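Local coordinates for protein Rik1-associated factor 1 (PDB 4O9D) that is a subunit of the Clr4 methyltransferase complex, here its WD40 beta-propeller part, and contributes to establishing heterochromatin through histone H3K9 methylation, at residues K198-Y203 with L215-A220. Sequence-based numbering, arbitrary orientation.
Sequences KVIIGY and LALFDA
Ile201 and Phe218 meet diagonally across two antiparallel strands: CD1 of Ile201 lies 3.6 Å from CE1 of Phe218, approaching the ring obliquely. Tyr203 reaches the same ring from the far end of its own strand, its side chain roughly perpendicular to that of Phe218, with its OH at the phenyl edge, 3.7 Å from CE1 of Phe218. The methyl of Ala216 sits at the edge of the Tyr203 ring, near its plane, while CG2 of Ile201 lies over one face, offset toward the rim. Strands 198-204 and 214-219 form the hairpin at the middle of a four-stranded antiparallel blade of the WD40 propeller; on the Phe218 face, Leu171 of the preceding blade packs against Val199, Ile201 and Phe218. Backbone hydrogen bonds couple Val199 with Phe218 and Ile201 with Ala216, the latter pair nearly straight. On the reverse face, Leu217 is turned with CG anti to its N (chi1 -166°), bringing CD1 within 3.6 Å of Ile200 CG1. There Lys198, its chain bent at chi2 (-65°), reaches the anti side of the Asp219 carboxylate, out of its plane. The resulting salt bridge joins Lys198 NZ to Asp219 OD1 at 2.9 Å. OD2 of Asp219 instead hydrogen-bonds to the hydroxyls of Ser221 and Thr222 just beyond the strand. A methionine replacing Lys198 would probably leave OD1 of Asp219 without its cationic mate.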
loop_
_atom_site.group_PDB
_atom_site.type_symbol
_atom_site.label_atom_id
_atom_site.label_comp_id
_atom_site.label_asym_id
_atom_site.label_seq_id
_atom_site.Cartn_x
_atom_site.Cartn_y
_atom_site.Cartn_z
ATOM N N LYS A 198 12.907 -13.475 4.622
ATOM C CA LYS A 198 11.696 -14.302 4.549
ATOM C C LYS A 198 10.608 -13.456 3.871
ATOM O O LYS A 198 10.717 -12.226 3.819
ATOM C CB LYS A 198 11.232 -14.733 5.952
ATOM C CG LYS A 198 12.312 -15.377 6.844
ATOM C CD LYS A 198 12.781 -16.718 6.259
ATOM C CE LYS A 198 13.926 -17.335 7.075
ATOM N NZ LYS A 198 14.092 -18.809 6.814
ATOM N N VAL A 199 9.570 -14.115 3.375
ATOM C CA VAL A 199 8.492 -13.470 2.639
ATOM C C VAL A 199 7.219 -13.850 3.368
ATOM O O VAL A 199 6.920 -15.035 3.550
ATOM C CB VAL A 199 8.410 -13.989 1.196
ATOM C CG1 VAL A 199 7.270 -13.300 0.422
ATOM C CG2 VAL A 199 9.763 -13.797 0.507
ATOM N N ILE A 200 6.486 -12.836 3.809
ATOM C CA ILE A 200 5.212 -13.039 4.471
ATOM C C ILE A 200 4.128 -12.876 3.411
ATOM O O ILE A 200 4.136 -11.905 2.653
ATOM C CB ILE A 200 5.009 -11.963 5.582
ATOM C CG1 ILE A 200 6.165 -11.998 6.594
ATOM C CG2 ILE A 200 3.662 -12.135 6.252
ATOM C CD1 ILE A 200 6.366 -10.601 7.334
ATOM N N ILE A 201 3.199 -13.815 3.336
ATOM C CA ILE A 201 2.084 -13.671 2.407
ATOM C C ILE A 201 0.725 -13.767 3.112
ATOM O O ILE A 201 0.463 -14.702 3.879
ATOM C CB ILE A 201 2.095 -14.753 1.337
ATOM C CG1 ILE A 201 3.420 -14.741 0.576
ATOM C CG2 ILE A 201 0.918 -14.556 0.350
ATOM C CD1 ILE A 201 3.428 -15.655 -0.621
ATOM N N GLY A 202 -0.157 -12.837 2.793
ATOM C CA GLY A 202 -1.481 -12.837 3.398
ATOM C C GLY A 202 -2.469 -13.258 2.348
ATOM O O GLY A 202 -2.380 -12.792 1.211
ATOM N N TYR A 203 -3.398 -14.143 2.724
ATOM C CA TYR A 203 -4.390 -14.659 1.790
ATOM C C TYR A 203 -5.815 -14.220 2.157
ATOM O O TYR A 203 -6.144 -14.042 3.342
ATOM C CB TYR A 203 -4.330 -16.202 1.740
ATOM C CG TYR A 203 -3.000 -16.774 1.293
ATOM C CD1 TYR A 203 -1.932 -16.901 2.181
ATOM C CD2 TYR A 203 -2.819 -17.238 -0.007
ATOM C CE1 TYR A 203 -0.699 -17.446 1.774
ATOM C CE2 TYR A 203 -1.586 -17.770 -0.425
ATOM C CZ TYR A 203 -0.547 -17.883 0.469
ATOM O OH TYR A 203 0.660 -18.419 0.054
ATOM N N LEU A 215 -2.350 -16.535 6.849
ATOM C CA LEU A 215 -1.083 -15.822 6.812
ATOM C C LEU A 215 0.051 -16.862 6.852
ATOM O O LEU A 215 0.072 -17.726 7.743
ATOM C CB LEU A 215 -1.011 -14.852 8.007
ATOM C CG LEU A 215 0.156 -13.862 8.000
ATOM C CD1 LEU A 215 -0.061 -12.825 6.861
ATOM C CD2 LEU A 215 0.290 -13.208 9.351
ATOM N N ALA A 216 0.942 -16.833 5.850
ATOM C CA ALA A 216 2.019 -17.824 5.742
ATOM C C ALA A 216 3.405 -17.196 5.601
ATOM O O ALA A 216 3.535 -16.006 5.271
ATOM C CB ALA A 216 1.769 -18.751 4.561
ATOM N N LEU A 217 4.440 -18.001 5.842
ATOM C CA LEU A 217 5.804 -17.523 5.721
ATOM C C LEU A 217 6.582 -18.376 4.731
ATOM O O LEU A 217 6.413 -19.602 4.704
ATOM C CB LEU A 217 6.496 -17.591 7.074
ATOM C CG LEU A 217 7.819 -16.825 7.210
ATOM C CD1 LEU A 217 7.612 -15.277 7.175
ATOM C CD2 LEU A 217 8.553 -17.272 8.501
ATOM N N PHE A 218 7.449 -17.732 3.944
ATOM C CA PHE A 218 8.314 -18.433 2.988
ATOM C C PHE A 218 9.788 -18.016 3.195
ATOM O O PHE A 218 10.075 -16.904 3.647
ATOM C CB PHE A 218 7.898 -18.095 1.556
ATOM C CG PHE A 218 6.599 -18.724 1.118
ATOM C CD1 PHE A 218 5.376 -18.153 1.466
ATOM C CD2 PHE A 218 6.605 -19.864 0.334
ATOM C CE1 PHE A 218 4.177 -18.736 1.050
ATOM C CE2 PHE A 218 5.428 -20.451 -0.082
ATOM C CZ PHE A 218 4.208 -19.897 0.278
ATOM N N ASP A 219 10.728 -18.901 2.869
ATOM C CA ASP A 219 12.140 -18.520 2.847
ATOM C C ASP A 219 12.471 -17.964 1.460
ATOM O O ASP A 219 12.169 -18.606 0.441
ATOM C CB ASP A 219 13.031 -19.737 3.156
ATOM C CG ASP A 219 14.497 -19.391 3.120
ATOM O OD1 ASP A 219 14.944 -18.653 4.022
ATOM O OD2 ASP A 219 15.183 -19.819 2.168
ATOM N N ALA A 220 13.077 -16.778 1.388
ATOM C CA ALA A 220 13.292 -16.164 0.074
ATOM C C ALA A 220 14.443 -16.774 -0.736
ATOM O O ALA A 220 14.343 -16.839 -1.938
ATOM C CB ALA A 220 13.489 -14.642 0.175
#